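Long-range contacts in glutathione s-transferase I (Zea mays, PDB 1AXD), which catalyses the conjugation of glutathione to electrophilic compounds, a reaction by which maize detoxifies herbicides: residues Gly7-Trp12 against Tyr28-Ile33; Cys17-Glu22 against Gln203-Leu208; Leu21-Ser26 against Lys77-Leu82; Gln104-Leu109 against Val168-Cys173. One frame throughout, in Å; residues are numbered along the deposited sequence.

Contacts 1, 2 and 3 gather round the first crossover of the thioredoxin-like domain. Contact 1 joins the loop leading into helix 14-24 to strand 28-31. Contacts 2 and 3, their centres about 12 Å apart, use that helix and share Leu-21 and Glu-22; contact 3 pairs its end with that of helix 67-78. Contact 2 brings in helix 200-208 from the far end of the chain and so joins the sheet-bearing domain, where the ligand-binding Ser-11 lies, to the helical part. Between its segments comes contact 4, which packs helix 88-122 against helix 168-174, about 7 Å from the centre of the chain. Contact 4 touches contacts 1 and 2, through Trp-12 and Thr-19, but not contact 3.

Contact 1: residues Gly7-Trp12 against Tyr28-Ile33; sequences GAVMSW and YEIVPI
Gly-7 is the most closely packed residue here, pressed by its backbone against Ile-30, Val-31, Pro-32 and Ile-33. Its N-H makes a nearly straight bond to the carbonyl of Val-31, N to O 2.9 Å, the donor tilted 33° from the carbonyl plane. CG1 of Ile-33 covers the same nitrogen, 3.7 Å from Gly-7 N. The carbonyl O of Gly-7 meets the CG2 methyl of Ile-30 and receives a CA-H...O contact from Pro-32, CA to O 3.5 Å. Only glycine suits these backbone angles well, since a CB would jam against the carbonyl of the preceding residue. The bond to Val-31 carries the parallel pairing of strands 3-6 and 28-31 one rung further, just where the chain leaves the first strand. This is the opening of the beta-alpha-beta crossover of the thioredoxin fold: residues 7-12 form the loop before helix 14-24, and in it Ser-11 OG hydrogen-bonds a modified side chain of the bound glutathione peptide. Beyond the glycine the fit is looser. A water molecule bridges the segments, accepting from Ala-8 N at 2.9 Å and donating to Ile-33 O at 3.0 Å, while the small methyl of Ala-8 just reaches Ile-33 O. On the more open side, the CG1-CD1 arm of Ile-30 is fully extended (chi2 -179°) and brings CD1 to within 3.7 Å of Val-9 CG1, the two branched side chains crossing at about a right angle. Pro-32 follows the strand on the exposed side and meets the loop mainly through CA.

Contact 2: residues Cys17-Glu22 against Gln203-Leu208; sequences CATALE and QKVAAL
Lys-204 lays its aliphatic stem over the flat of the Glu-22 carboxylate, CG standing 3.6 Å from Glu-22 CD. The bend at chi2 (61°) folds Lys-204 CE back against Glu-22 OE2, 3.7 Å away, while NZ points off and stays 5.1 Å from Glu-22 OE2, too far for a salt bridge; the opposite charges may still attract. Glu-22 OE2 instead has the hydroxyl of Tyr-28 as its hydrogen-bond partner, so an alanine here would probably leave that hydroxyl without its acceptor and the lysine stem uncovered. Val-205, next along, fills the closest part of the interface. Its CG2 drops onto the backbone of helix 14-24, 3.6 Å from Thr-19 CA, and also meets OG1 of the same residue at 3.7 Å. Threonine suits this apolar spot because its hydroxyl bonds back to the carbonyl of Thr-15. One turn later Leu-208 extends CD1 to the methyl of Ala-18, 4.0 Å from CB, where a small residue lets leucine come close. The helix segments run at 145° to each other, roughly antiparallel, with axes 9.4 Å apart. Such packing of a C-terminal helix on the first helix of the thioredoxin-like domain forms part of the interdomain interface of this glutathione transferase.

Contact 3: residues Leu21-Ser26 against Lys77-Leu82; sequences LEEAGS and KNKPEL
Two flat groups, the amide of Asn-78 and the carboxylate of Glu-23, carry the polar ends of this contact, and both are met at their oxygens. The Ser-26 hydroxyl donates its hydrogen to the amide oxygen, OG to Asn-78 OD1 2.7 Å, arriving 25° out of the carbonyl plane, while the amide's ND2 bonds weakly to the carbonyl of Lys-77. With both ends engaged, the amide is restrained from turning; a leucine in place of Asn-78 would probably leave the Ser-26 hydroxyl without its acceptor and the Lys-77 carbonyl without its weak bond. The carboxylate of Glu-23 meets Lys-79 in a long, weak salt bridge, OE2 to NZ 3.4 Å. Its strongest polar partner is Ser-201, at OE1, and Arg-199 forms a second salt bridge at OE2. Between these polar ends Ala-24 CB touches Asn-78 CB at 3.7 Å, and Ala-24 CA lies 3.6 Å from Lys-79 CB. The lysine stem, extended beyond CG, runs past it to bring NZ to the glutamate. Leu-82 CD1 covers Glu-23 CG at 3.9 Å. At this surface junction of two helix ends, helix 14-24 closes in a Schellman motif, Ser-26 N bonding Leu-21 O and Gly-25 N making a weak bond to Glu-22 O, with Gly-25 at the positive phi (73°) that glycine readily adopts. The cations of Lys-79 and Arg-199 would be expected to keep the Glu-23 carboxylate ionised.

Contact 4: residues Gln104-Leu109 against Val168-Cys173; sequences QYTAAL and VSVTLC
Tyr-105 reaches across to Thr-171 and gives its phenolic hydrogen to the threonine hydroxyl, OH to OG1 2.6 Å. Its ring stands anti to the backbone N (chi1 -171°), which sends the long side chain straight at the other helix. The threonine OG1 points back along its own helix, beside its backbone N, and from there also donates to the carbonyl of His-167. Each hydroxyl suits this buried place: the phenol finds an acceptor, and the threonine can accept and donate at once. Val-170 uses both methyls. CG2 occupies the position between the backbone N and carbonyl carbon, and from it meets the edge of the tyrosine ring in the ring plane, 3.8 Å from Tyr-105 CE2. Leu-109, one turn further on, has a chi1 of -106°, away from the staggered positions, and from there its CD1 comes obliquely to 4.1 Å from Val-170 CG2. Thr-106 meets both methyls, its CG2 against Val-170 CG1 at 4.0 Å and its OG1 against Val-170 CG2; that OG1 is hydrogen-bonded to Glu-101. A beta-branched valine thus serves three neighbours on one helix face. The two helix segments run at 36° to each other, axes 10.6 Å apart. Helix 128-151 lies alongside through Tyr-145, whose ring meets that of Tyr-105, and His-167 makes a T-shaped (edge-to-face) contact with the Tyr-105 ring. Val-170 also packs on Trp-12 from the loop before helix 14-24, and Trp-193 of helix 187-198 packs on Thr-171.

Contact 1: residues Gly7-Trp12 against Tyr28-Ile33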
loop_
_atom_site.group_PDB
_atom_site.type_symbol
_atom_site.label_atom_id
_atom_site.label_comp_id
_atom_site.label_asym_id
_atom_site.label_seq_id
_atom_site.Cartn_x
_atom_site.Cartn_y
_atom_site.Cartn_z
ATOM N N GLY A 7 -11.873 8.352 -14.232
ATOM C CA GLY A 7 -11.276 7.149 -14.779
ATOM C C GLY A 7 -12.258 6.335 -15.593
ATOM O O GLY A 7 -13.456 6.456 -15.409
ATOM N N ALA A 8 -11.738 5.505 -16.493
ATOM C CA ALA A 8 -12.565 4.643 -17.334
ATOM C C ALA A 8 -12.915 3.383 -16.569
ATOM O O ALA A 8 -12.015 2.718 -16.096
ATOM C CB ALA A 8 -11.806 4.308 -18.631
ATOM N N VAL A 9 -14.194 3.006 -16.541
ATOM C CA VAL A 9 -14.676 1.817 -15.811
ATOM C C VAL A 9 -13.969 0.509 -16.089
ATOM O O VAL A 9 -14.176 -0.447 -15.360
ATOM C CB VAL A 9 -16.200 1.578 -16.021
ATOM C CG1 VAL A 9 -16.997 2.861 -15.736
ATOM C CG2 VAL A 9 -16.473 1.068 -17.442
ATOM N N MET A 10 -13.149 0.453 -17.126
ATOM C CA MET A 10 -12.451 -0.786 -17.443
ATOM C C MET A 10 -11.236 -1.045 -16.597
ATOM O O MET A 10 -10.652 -2.113 -16.704
ATOM C CB MET A 10 -12.101 -0.826 -18.927
ATOM C CG MET A 10 -11.277 0.339 -19.398
ATOM S SD MET A 10 -11.324 0.443 -21.181
ATOM C CE MET A 10 -12.748 1.424 -21.374
ATOM N N SER A 11 -10.859 -0.086 -15.760
ATOM C CA SER A 11 -9.701 -0.245 -14.893
ATOM C C SER A 11 -10.103 -0.825 -13.586
ATOM O O SER A 11 -11.024 -0.305 -12.965
ATOM C CB SER A 11 -9.034 1.104 -14.682
ATOM O OG SER A 11 -8.269 1.101 -13.494
ATOM N N TRP A 12 -9.440 -1.889 -13.145
ATOM C CA TRP A 12 -9.809 -2.466 -11.863
ATOM C C TRP A 12 -9.372 -1.629 -10.676
ATOM O O TRP A 12 -9.726 -1.948 -9.554
ATOM C CB TRP A 12 -9.407 -3.947 -11.738
ATOM C CG TRP A 12 -7.984 -4.273 -11.962
ATOM C CD1 TRP A 12 -6.939 -4.006 -11.125
ATOM C CD2 TRP A 12 -7.434 -4.967 -13.086
ATOM N NE1 TRP A 12 -5.770 -4.489 -11.663
ATOM C CE2 TRP A 12 -6.043 -5.084 -12.867
ATOM C CE3 TRP A 12 -7.981 -5.501 -14.259
ATOM C CZ2 TRP A 12 -5.187 -5.716 -13.781
ATOM C CZ3 TRP A 12 -7.123 -6.133 -15.172
ATOM C CH2 TRP A 12 -5.745 -6.231 -14.922
ATOM N N TYR A 28 -21.993 9.881 -6.052
ATOM C CA TYR A 28 -20.875 10.057 -6.968
ATOM C C TYR A 28 -21.199 9.679 -8.392
ATOM O O TYR A 28 -22.193 8.999 -8.639
ATOM C CB TYR A 28 -19.673 9.217 -6.504
ATOM C CG TYR A 28 -19.722 7.775 -6.983
ATOM C CD1 TYR A 28 -20.535 6.837 -6.348
ATOM C CD2 TYR A 28 -18.996 7.364 -8.104
ATOM C CE1 TYR A 28 -20.630 5.538 -6.812
ATOM C CE2 TYR A 28 -19.087 6.059 -8.576
ATOM C CZ TYR A 28 -19.909 5.156 -7.919
ATOM O OH TYR A 28 -19.993 3.857 -8.356
ATOM N N GLU A 29 -20.333 10.080 -9.311
ATOM C CA GLU A 29 -20.488 9.754 -10.713
ATOM C C GLU A 29 -19.124 9.537 -11.295
ATOM O O GLU A 29 -18.157 10.023 -10.742
ATOM C CB GLU A 29 -21.234 10.861 -11.454
ATOM C CG GLU A 29 -20.571 12.207 -11.426
ATOM C CD GLU A 29 -21.393 13.250 -12.152
ATOM O OE1 GLU A 29 -22.517 13.555 -11.690
ATOM O OE2 GLU A 29 -20.913 13.759 -13.188
ATOM N N ILE A 30 -19.036 8.777 -12.376
ATOM C CA ILE A 30 -17.752 8.504 -12.996
ATOM C C ILE A 30 -17.543 9.394 -14.178
ATOM O O ILE A 30 -18.492 9.697 -14.876
ATOM C CB ILE A 30 -17.643 7.026 -13.431
ATOM C CG1 ILE A 30 -18.084 6.118 -12.283
ATOM C CG2 ILE A 30 -16.185 6.694 -13.855
ATOM C CD1 ILE A 30 -18.002 4.643 -12.594
ATOM N N VAL A 31 -16.308 9.816 -14.396
ATOM C CA VAL A 31 -15.956 10.679 -15.506
ATOM C C VAL A 31 -14.852 9.965 -16.233
ATOM O O VAL A 31 -13.739 9.916 -15.740
ATOM C CB VAL A 31 -15.490 12.055 -14.977
ATOM C CG1 VAL A 31 -14.971 12.954 -16.112
ATOM C CG2 VAL A 31 -16.654 12.746 -14.258
ATOM N N PRO A 32 -15.167 9.308 -17.361
ATOM C CA PRO A 32 -14.152 8.587 -18.124
ATOM C C PRO A 32 -13.012 9.443 -18.592
ATOM O O PRO A 32 -13.216 10.613 -18.886
ATOM C CB PRO A 32 -14.951 8.010 -19.296
ATOM C CG PRO A 32 -16.093 8.962 -19.446
ATOM C CD PRO A 32 -16.481 9.177 -18.012
ATOM N N ILE A 33 -11.814 8.864 -18.599
ATOM C CA ILE A 33 -10.608 9.539 -19.039
ATOM C C ILE A 33 -10.100 8.709 -20.183
ATOM O O ILE A 33 -9.894 7.515 -20.013
ATOM C CB ILE A 33 -9.555 9.594 -17.919
ATOM C CG1 ILE A 33 -10.105 10.370 -16.716
ATOM C CG2 ILE A 33 -8.243 10.228 -18.432
ATOM C CD1 ILE A 33 -10.248 11.853 -16.927
HETATM O O HOH W 1 -9.119 6.021 -17.587
#

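Contact 2: residues Cys17-Glu22 against Gln203-Leu208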
loop_
_atom_site.group_PDB
_atom_site.type_symbol
_atom_site.label_atom_id
_atom_site.label_comp_id
_atom_site.label_asym_id
_atom_site.label_seq_id
_atom_site.Cartn_x
_atom_site.Cartn_y
_atom_site.Cartn_z
ATOM N N CYS A 17 -12.446 1.673 -6.162
ATOM C CA CYS A 17 -13.045 2.867 -5.580
ATOM C C CYS A 17 -14.532 2.797 -5.690
ATOM O O CYS A 17 -15.210 3.186 -4.753
ATOM C CB CYS A 17 -12.569 4.117 -6.321
ATOM S SG CYS A 17 -10.803 4.350 -6.349
ATOM N N ALA A 18 -15.047 2.357 -6.841
ATOM C CA ALA A 18 -16.491 2.253 -7.048
ATOM C C ALA A 18 -17.096 1.304 -6.084
ATOM O O ALA A 18 -18.197 1.547 -5.633
ATOM C CB ALA A 18 -16.805 1.858 -8.499
ATOM N N THR A 19 -16.373 0.252 -5.709
ATOM C CA THR A 19 -16.886 -0.726 -4.755
ATOM C C THR A 19 -17.138 -0.094 -3.408
ATOM O O THR A 19 -18.200 -0.291 -2.845
ATOM C CB THR A 19 -15.893 -1.875 -4.539
ATOM O OG1 THR A 19 -15.480 -2.391 -5.804
ATOM C CG2 THR A 19 -16.552 -3.008 -3.717
ATOM N N ALA A 20 -16.163 0.643 -2.886
ATOM C CA ALA A 20 -16.292 1.285 -1.584
ATOM C C ALA A 20 -17.320 2.400 -1.589
ATOM O O ALA A 20 -18.040 2.557 -0.611
ATOM C CB ALA A 20 -14.915 1.787 -1.111
ATOM N N LEU A 21 -17.402 3.150 -2.681
ATOM C CA LEU A 21 -18.347 4.245 -2.773
ATOM C C LEU A 21 -19.732 3.699 -2.779
ATOM O O LEU A 21 -20.598 4.243 -2.112
ATOM C CB LEU A 21 -18.054 5.066 -4.024
ATOM C CG LEU A 21 -16.751 5.893 -3.959
ATOM C CD1 LEU A 21 -16.228 6.240 -5.366
ATOM C CD2 LEU A 21 -16.968 7.177 -3.154
ATOM N N GLU A 22 -19.932 2.585 -3.477
ATOM C CA GLU A 22 -21.237 1.934 -3.550
ATOM C C GLU A 22 -21.656 1.374 -2.211
ATOM O O GLU A 22 -22.831 1.398 -1.894
ATOM C CB GLU A 22 -21.210 0.798 -4.579
ATOM C CG GLU A 22 -21.126 1.243 -6.035
ATOM C CD GLU A 22 -22.366 1.987 -6.516
ATOM O OE1 GLU A 22 -23.430 1.848 -5.883
ATOM O OE2 GLU A 22 -22.289 2.700 -7.539
ATOM N N GLN A 203 -22.531 -6.281 -7.124
ATOM C CA GLN A 203 -23.288 -6.554 -8.344
ATOM C C GLN A 203 -23.276 -5.353 -9.264
ATOM O O GLN A 203 -23.172 -5.523 -10.467
ATOM C CB GLN A 203 -24.725 -6.940 -7.997
ATOM C CG GLN A 203 -24.844 -8.221 -7.189
ATOM C CD GLN A 203 -26.257 -8.472 -6.677
ATOM O OE1 GLN A 203 -27.064 -7.557 -6.564
ATOM N NE2 GLN A 203 -26.550 -9.723 -6.352
ATOM N N LYS A 204 -23.378 -4.153 -8.701
ATOM C CA LYS A 204 -23.353 -2.919 -9.483
ATOM C C LYS A 204 -21.995 -2.770 -10.107
ATOM O O LYS A 204 -21.908 -2.532 -11.302
ATOM C CB LYS A 204 -23.679 -1.724 -8.576
ATOM C CG LYS A 204 -23.286 -0.343 -9.110
ATOM C CD LYS A 204 -23.986 0.030 -10.407
ATOM C CE LYS A 204 -23.684 1.477 -10.794
ATOM N NZ LYS A 204 -24.247 1.844 -12.128
ATOM N N VAL A 205 -20.945 -2.950 -9.311
ATOM C CA VAL A 205 -19.575 -2.839 -9.796
ATOM C C VAL A 205 -19.355 -3.810 -10.907
ATOM O O VAL A 205 -18.795 -3.442 -11.919
ATOM C CB VAL A 205 -18.556 -3.093 -8.660
ATOM C CG1 VAL A 205 -17.113 -3.106 -9.204
ATOM C CG2 VAL A 205 -18.696 -1.997 -7.591
ATOM N N ALA A 206 -19.814 -5.039 -10.730
ATOM C CA ALA A 206 -19.666 -6.052 -11.747
ATOM C C ALA A 206 -20.401 -5.605 -12.987
ATOM O O ALA A 206 -19.983 -5.940 -14.079
ATOM C CB ALA A 206 -20.207 -7.385 -11.220
ATOM N N ALA A 207 -21.486 -4.849 -12.819
ATOM C CA ALA A 207 -22.276 -4.353 -13.944
ATOM C C ALA A 207 -21.568 -3.262 -14.673
ATOM O O ALA A 207 -21.801 -3.093 -15.854
ATOM C CB ALA A 207 -23.652 -3.872 -13.461
ATOM N N LEU A 208 -20.739 -2.494 -13.974
ATOM C CA LEU A 208 -20.005 -1.398 -14.595
ATOM C C LEU A 208 -18.996 -1.881 -15.600
ATOM O O LEU A 208 -18.536 -1.085 -16.407
ATOM C CB LEU A 208 -19.304 -0.545 -13.534
ATOM C CG LEU A 208 -20.178 0.136 -12.480
ATOM C CD1 LEU A 208 -19.308 0.975 -11.528
ATOM C CD2 LEU A 208 -21.215 1.013 -13.172
#

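Contact 3: residues Leu21-Ser26 against Lys77-Leu82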
loop_
_atom_site.group_PDB
_atom_site.type_symbol
_atom_site.label_atom_id
_atom_site.label_comp_id
_atom_site.label_asym_id
_atom_site.label_seq_id
_atom_site.Cartn_x
_atom_site.Cartn_y
_atom_site.Cartn_z
ATOM N N LEU A 21 -17.402 3.150 -2.681
ATOM C CA LEU A 21 -18.347 4.245 -2.773
ATOM C C LEU A 21 -19.732 3.699 -2.779
ATOM O O LEU A 21 -20.598 4.243 -2.112
ATOM C CB LEU A 21 -18.054 5.066 -4.024
ATOM C CG LEU A 21 -16.751 5.893 -3.959
ATOM C CD1 LEU A 21 -16.228 6.240 -5.366
ATOM C CD2 LEU A 21 -16.968 7.177 -3.154
ATOM N N GLU A 22 -19.932 2.585 -3.477
ATOM C CA GLU A 22 -21.237 1.934 -3.550
ATOM C C GLU A 22 -21.656 1.374 -2.211
ATOM O O GLU A 22 -22.831 1.398 -1.894
ATOM C CB GLU A 22 -21.210 0.798 -4.579
ATOM C CG GLU A 22 -21.126 1.243 -6.035
ATOM C CD GLU A 22 -22.366 1.987 -6.516
ATOM O OE1 GLU A 22 -23.430 1.848 -5.883
ATOM O OE2 GLU A 22 -22.289 2.700 -7.539
ATOM N N GLU A 23 -20.703 0.857 -1.447
ATOM C CA GLU A 23 -20.970 0.261 -0.146
ATOM C C GLU A 23 -21.214 1.310 0.928
ATOM O O GLU A 23 -22.058 1.107 1.788
ATOM C CB GLU A 23 -19.802 -0.655 0.236
ATOM C CG GLU A 23 -20.019 -1.494 1.481
ATOM C CD GLU A 23 -21.094 -2.566 1.324
ATOM O OE1 GLU A 23 -21.056 -3.331 0.335
ATOM O OE2 GLU A 23 -21.967 -2.658 2.211
ATOM N N ALA A 24 -20.474 2.412 0.890
ATOM C CA ALA A 24 -20.653 3.474 1.877
ATOM C C ALA A 24 -21.902 4.238 1.564
ATOM O O ALA A 24 -22.357 5.003 2.395
ATOM C CB ALA A 24 -19.415 4.410 1.898
ATOM N N GLY A 25 -22.447 4.029 0.369
ATOM C CA GLY A 25 -23.650 4.726 -0.037
ATOM C C GLY A 25 -23.351 6.181 -0.329
ATOM O O GLY A 25 -24.060 7.062 0.128
ATOM N N SER A 26 -22.293 6.417 -1.102
ATOM C CA SER A 26 -21.874 7.768 -1.465
ATOM C C SER A 26 -22.539 8.302 -2.702
ATOM O O SER A 26 -22.977 7.525 -3.546
ATOM C CB SER A 26 -20.365 7.806 -1.665
ATOM O OG SER A 26 -19.695 7.362 -0.508
ATOM N N LYS A 77 -15.918 9.028 5.420
ATOM C CA LYS A 77 -16.923 10.079 5.251
ATOM C C LYS A 77 -18.379 9.617 5.266
ATOM O O LYS A 77 -19.235 10.381 5.671
ATOM C CB LYS A 77 -16.636 10.820 3.941
ATOM C CG LYS A 77 -17.735 11.748 3.441
ATOM C CD LYS A 77 -17.502 12.124 1.976
ATOM C CE LYS A 77 -18.624 12.991 1.402
ATOM N NZ LYS A 77 -18.667 14.369 1.973
ATOM N N ASN A 78 -18.664 8.402 4.798
ATOM C CA ASN A 78 -20.041 7.901 4.743
ATOM C C ASN A 78 -20.347 6.666 5.530
ATOM O O ASN A 78 -21.459 6.540 6.001
ATOM C CB ASN A 78 -20.471 7.680 3.289
ATOM C CG ASN A 78 -20.743 8.976 2.547
ATOM O OD1 ASN A 78 -20.886 8.978 1.340
ATOM N ND2 ASN A 78 -20.816 10.082 3.271
ATOM N N LYS A 79 -19.402 5.740 5.649
ATOM C CA LYS A 79 -19.633 4.508 6.394
ATOM C C LYS A 79 -18.364 4.095 7.085
ATOM O O LYS A 79 -17.758 3.114 6.707
ATOM C CB LYS A 79 -20.115 3.401 5.454
ATOM C CG LYS A 79 -21.025 2.374 6.121
ATOM C CD LYS A 79 -21.420 1.254 5.177
ATOM C CE LYS A 79 -22.287 0.236 5.901
ATOM N NZ LYS A 79 -22.349 -1.073 5.183
ATOM N N PRO A 80 -17.986 4.801 8.150
ATOM C CA PRO A 80 -16.782 4.557 8.943
ATOM C C PRO A 80 -16.702 3.221 9.538
ATOM O O PRO A 80 -15.617 2.777 9.863
ATOM C CB PRO A 80 -16.863 5.637 10.017
ATOM C CG PRO A 80 -18.318 5.821 10.183
ATOM C CD PRO A 80 -18.804 5.856 8.769
ATOM N N GLU A 81 -17.841 2.567 9.688
ATOM C CA GLU A 81 -17.898 1.235 10.265
ATOM C C GLU A 81 -17.045 0.280 9.457
ATOM O O GLU A 81 -16.577 -0.711 9.996
ATOM C CB GLU A 81 -19.345 0.755 10.297
ATOM C CG GLU A 81 -20.282 1.612 11.157
ATOM C CD GLU A 81 -20.637 2.963 10.538
ATOM O OE1 GLU A 81 -20.803 3.030 9.300
ATOM O OE2 GLU A 81 -20.763 3.956 11.298
ATOM N N LEU A 82 -16.830 0.595 8.182
ATOM C CA LEU A 82 -16.009 -0.232 7.298
ATOM C C LEU A 82 -14.537 -0.124 7.662
ATOM O O LEU A 82 -13.740 -0.885 7.142
ATOM C CB LEU A 82 -16.221 0.180 5.833
ATOM C CG LEU A 82 -17.539 -0.173 5.136
ATOM C CD1 LEU A 82 -17.636 0.558 3.779
ATOM C CD2 LEU A 82 -17.644 -1.693 4.936
#

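Contact 4: residues Gln104-Leu109 against Val168-Cys173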
loop_
_atom_site.group_PDB
_atom_site.type_symbol
_atom_site.label_atom_id
_atom_site.label_comp_id
_atom_site.label_asym_id
_atom_site.label_seq_id
_atom_site.Cartn_x
_atom_site.Cartn_y
_atom_site.Cartn_z
ATOM N N GLN A 104 0.241 -8.653 -1.415
ATOM C CA GLN A 104 0.225 -10.107 -1.485
ATOM C C GLN A 104 -0.683 -10.651 -2.536
ATOM O O GLN A 104 -0.215 -11.252 -3.486
ATOM C CB GLN A 104 -0.215 -10.659 -0.135
ATOM C CG GLN A 104 0.536 -11.858 0.314
ATOM C CD GLN A 104 1.965 -11.537 0.666
ATOM O OE1 GLN A 104 2.236 -10.587 1.385
ATOM N NE2 GLN A 104 2.887 -12.349 0.172
ATOM N N TYR A 105 -1.981 -10.441 -2.367
ATOM C CA TYR A 105 -2.994 -10.958 -3.281
ATOM C C TYR A 105 -2.918 -10.366 -4.637
ATOM O O TYR A 105 -2.569 -11.063 -5.580
ATOM C CB TYR A 105 -4.363 -10.706 -2.663
ATOM C CG TYR A 105 -5.542 -11.348 -3.342
ATOM C CD1 TYR A 105 -5.958 -12.633 -2.993
ATOM C CD2 TYR A 105 -6.300 -10.639 -4.264
ATOM C CE1 TYR A 105 -7.101 -13.185 -3.537
ATOM C CE2 TYR A 105 -7.443 -11.184 -4.818
ATOM C CZ TYR A 105 -7.842 -12.453 -4.453
ATOM O OH TYR A 105 -8.983 -12.984 -5.000
ATOM N N THR A 106 -3.245 -9.085 -4.752
ATOM C CA THR A 106 -3.205 -8.395 -6.032
ATOM C C THR A 106 -1.837 -8.486 -6.696
ATOM O O THR A 106 -1.780 -8.639 -7.903
ATOM C CB THR A 106 -3.627 -6.933 -5.862
ATOM O OG1 THR A 106 -4.921 -6.896 -5.248
ATOM C CG2 THR A 106 -3.677 -6.211 -7.218
ATOM N N ALA A 107 -0.757 -8.445 -5.917
ATOM C CA ALA A 107 0.599 -8.549 -6.462
ATOM C C ALA A 107 0.803 -9.858 -7.235
ATOM O O ALA A 107 1.603 -9.887 -8.164
ATOM C CB ALA A 107 1.639 -8.418 -5.331
ATOM N N ALA A 108 0.107 -10.922 -6.841
ATOM C CA ALA A 108 0.240 -12.205 -7.516
ATOM C C ALA A 108 -0.726 -12.254 -8.638
ATOM O O ALA A 108 -0.433 -12.853 -9.658
ATOM C CB ALA A 108 -0.006 -13.358 -6.522
ATOM N N LEU A 109 -1.867 -11.601 -8.468
ATOM C CA LEU A 109 -2.900 -11.580 -9.488
ATOM C C LEU A 109 -2.614 -10.721 -10.667
ATOM O O LEU A 109 -2.945 -11.113 -11.773
ATOM C CB LEU A 109 -4.233 -11.168 -8.877
ATOM C CG LEU A 109 -5.230 -12.301 -8.699
ATOM C CD1 LEU A 109 -6.546 -11.750 -8.148
ATOM C CD2 LEU A 109 -5.446 -12.971 -10.063
ATOM N N VAL A 168 -12.532 -7.079 -4.318
ATOM C CA VAL A 168 -13.478 -7.428 -5.357
ATOM C C VAL A 168 -13.129 -7.134 -6.770
ATOM O O VAL A 168 -13.153 -8.065 -7.563
ATOM C CB VAL A 168 -14.963 -7.034 -5.023
ATOM C CG1 VAL A 168 -15.272 -7.268 -3.539
ATOM C CG2 VAL A 168 -15.292 -5.628 -5.453
ATOM N N SER A 169 -12.735 -5.896 -7.093
ATOM C CA SER A 169 -12.411 -5.509 -8.476
ATOM C C SER A 169 -11.440 -6.429 -9.201
ATOM O O SER A 169 -11.638 -6.676 -10.381
ATOM C CB SER A 169 -11.938 -4.057 -8.557
ATOM O OG SER A 169 -10.748 -3.876 -7.818
ATOM N N VAL A 170 -10.386 -6.898 -8.537
ATOM C CA VAL A 170 -9.468 -7.823 -9.195
ATOM C C VAL A 170 -10.033 -9.215 -9.225
ATOM O O VAL A 170 -9.808 -9.920 -10.199
ATOM C CB VAL A 170 -8.073 -7.896 -8.530
ATOM C CG1 VAL A 170 -7.296 -6.603 -8.784
ATOM C CG2 VAL A 170 -8.196 -8.189 -7.039
ATOM N N THR A 171 -10.760 -9.616 -8.182
ATOM C CA THR A 171 -11.318 -10.960 -8.129
ATOM C C THR A 171 -12.427 -11.138 -9.095
ATOM O O THR A 171 -12.559 -12.210 -9.648
ATOM C CB THR A 171 -11.737 -11.359 -6.712
ATOM O OG1 THR A 171 -10.649 -11.099 -5.824
ATOM C CG2 THR A 171 -12.025 -12.869 -6.642
ATOM N N LEU A 172 -13.200 -10.093 -9.350
ATOM C CA LEU A 172 -14.274 -10.188 -10.330
ATOM C C LEU A 172 -13.650 -10.490 -11.661
ATOM O O LEU A 172 -14.182 -11.311 -12.394
ATOM C CB LEU A 172 -15.062 -8.881 -10.416
ATOM C CG LEU A 172 -16.235 -8.767 -9.451
ATOM C CD1 LEU A 172 -16.933 -7.401 -9.605
ATOM C CD2 LEU A 172 -17.208 -9.906 -9.755
ATOM N N CYS A 173 -12.521 -9.853 -11.966
ATOM C CA CYS A 173 -11.831 -10.094 -13.224
ATOM C C CYS A 173 -11.375 -11.503 -13.276
ATOM O O CYS A 173 -11.590 -12.159 -14.276
ATOM C CB CYS A 173 -10.636 -9.161 -13.380
ATOM S SG CYS A 173 -11.065 -7.493 -13.852
#